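Local coordinates for protein solute carrier family 15 member 1 (Mus musculus, PDB 5A9D) that forms the extracellular, immunoglobulin-like part of an intestinal proton-coupled transporter of di- and tripeptides, at residues V109-S114 with Y167-A172. Sequence-based numbering, arbitrary orientation.
Sequences VTIKMS and YVIRRA
Val109 and Ile169 have the nearest CA atoms of the two segments, 8.9 Å apart, a spacing too wide for strand pairing and consistent with two sheets packed face to face. Strand 109-113 bonds through its backbone to Val121 and Tyr118 on one side and to Asn142 and Thr140 on the other, whereas 164-171 belongs to the other sheet, where Tyr167 pairs with Arg100. Across the gap the contact narrows to one methyl group. Ile169 CD1 lies 3.8 Å from Val109 CG2 and 3.9 Å from Ile111 CD1. All three CB bonds point toward the opposite strand, and the side chains meet tip to tip. Ile169 reaches this point because its chain is extended, with CD1 anti to CA (chi2 166°). Ile111 instead bends at its second torsion (chi2 98°), and its CG1 also comes within 3.9 Å of Ile169 CD1. The interaction is purely apolar and buried, with 142 Å² of surface lost. Phe101, on the strand next to 164-171, touches both Ile111 and Ile169 and extends the same hydrophobic layer, while Ile111 also touches Tyr139 and Ile141 of 138-142. Aliphatic tips meeting end to end between two sheets are the core packing of an immunoglobulin-like beta sandwich.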
# COMPACT_ATOMS: atom_id res chain seq x y z
N VAL A 109 8.38 16.43 3.01
CA VAL A 109 7.37 17.48 2.88
C VAL A 109 6.10 17.06 3.61
O VAL A 109 5.77 15.89 3.64
CB VAL A 109 7.08 17.89 1.41
CG1 VAL A 109 8.28 18.54 0.75
CG2 VAL A 109 6.53 16.73 0.57
N THR A 110 5.37 18.03 4.15
CA THR A 110 4.09 17.80 4.79
C THR A 110 3.08 18.65 4.07
O THR A 110 3.30 19.83 3.82
CB THR A 110 4.18 18.01 6.31
OG1 THR A 110 4.93 16.94 6.85
CG2 THR A 110 2.79 18.03 6.99
N ILE A 111 1.96 18.03 3.71
CA ILE A 111 0.89 18.72 3.00
C ILE A 111 -0.32 18.66 3.86
O ILE A 111 -0.66 17.59 4.36
CB ILE A 111 0.59 18.12 1.59
CG1 ILE A 111 1.86 18.03 0.75
CG2 ILE A 111 -0.51 18.94 0.87
CD1 ILE A 111 2.51 16.62 0.74
N LYS A 112 -1.01 19.82 4.00
CA LYS A 112 -2.26 19.89 4.76
C LYS A 112 -3.29 20.44 3.78
O LYS A 112 -3.06 21.48 3.15
CB LYS A 112 -2.14 20.80 6.01
CG LYS A 112 -1.12 20.31 7.04
CD LYS A 112 -1.52 20.68 8.44
CE LYS A 112 -0.46 20.36 9.46
NZ LYS A 112 -0.79 20.95 10.80
N MET A 113 -4.39 19.70 3.59
CA MET A 113 -5.45 20.11 2.66
C MET A 113 -6.79 19.74 3.23
O MET A 113 -7.03 18.56 3.51
CB MET A 113 -5.26 19.45 1.28
CG MET A 113 -6.38 19.81 0.28
SD MET A 113 -6.29 18.91 -1.30
CE MET A 113 -5.41 20.00 -2.24
N SER A 114 -7.69 20.74 3.36
CA SER A 114 -9.07 20.61 3.84
C SER A 114 -9.20 19.64 5.01
O SER A 114 -9.98 18.70 4.94
CB SER A 114 -10.01 20.18 2.70
OG SER A 114 -9.78 20.86 1.48
N TYR A 167 -0.13 15.44 -7.60
CA TYR A 167 0.45 16.78 -7.50
C TYR A 167 1.94 16.60 -7.24
O TYR A 167 2.32 15.99 -6.24
CB TYR A 167 -0.28 17.54 -6.38
CG TYR A 167 -1.65 18.07 -6.77
CD1 TYR A 167 -2.44 17.41 -7.72
CD2 TYR A 167 -2.13 19.27 -6.26
CE1 TYR A 167 -3.67 17.94 -8.14
CE2 TYR A 167 -3.35 19.81 -6.67
CZ TYR A 167 -4.12 19.13 -7.60
OH TYR A 167 -5.33 19.66 -7.99
N VAL A 168 2.78 16.99 -8.21
CA VAL A 168 4.24 16.83 -8.10
C VAL A 168 4.83 18.12 -7.55
O VAL A 168 4.70 19.16 -8.18
CB VAL A 168 4.89 16.39 -9.45
CG1 VAL A 168 6.42 16.38 -9.35
CG2 VAL A 168 4.39 15.02 -9.90
N ILE A 169 5.50 18.04 -6.40
CA ILE A 169 6.13 19.17 -5.73
C ILE A 169 7.57 19.26 -6.18
O ILE A 169 8.30 18.29 -6.00
CB ILE A 169 6.03 18.96 -4.20
CG1 ILE A 169 4.53 18.79 -3.76
CG2 ILE A 169 6.77 20.12 -3.43
CD1 ILE A 169 4.38 18.21 -2.26
N ARG A 170 7.99 20.42 -6.71
CA ARG A 170 9.39 20.63 -7.12
C ARG A 170 9.88 22.02 -6.78
O ARG A 170 9.07 22.89 -6.44
CB ARG A 170 9.54 20.40 -8.63
CG ARG A 170 8.65 21.30 -9.50
CD ARG A 170 9.23 21.42 -10.89
NE ARG A 170 8.18 21.59 -11.90
CZ ARG A 170 8.40 22.03 -13.13
NH1 ARG A 170 9.62 22.39 -13.51
NH2 ARG A 170 7.39 22.14 -13.99
N ARG A 171 11.19 22.26 -7.01
CA ARG A 171 11.79 23.58 -6.83
C ARG A 171 11.40 24.43 -8.01
O ARG A 171 11.50 23.96 -9.14
CB ARG A 171 13.34 23.52 -6.80
CG ARG A 171 14.00 22.91 -5.56
CD ARG A 171 13.60 23.55 -4.25
NE ARG A 171 14.31 24.79 -3.97
CZ ARG A 171 15.50 24.86 -3.37
NH1 ARG A 171 16.14 23.75 -3.03
NH2 ARG A 171 16.05 26.03 -3.11
N ALA A 172 10.92 25.65 -7.77
CA ALA A 172 10.61 26.64 -8.82
C ALA A 172 11.92 27.32 -9.21
O ALA A 172 12.87 27.28 -8.43
CB ALA A 172 9.62 27.68 -8.30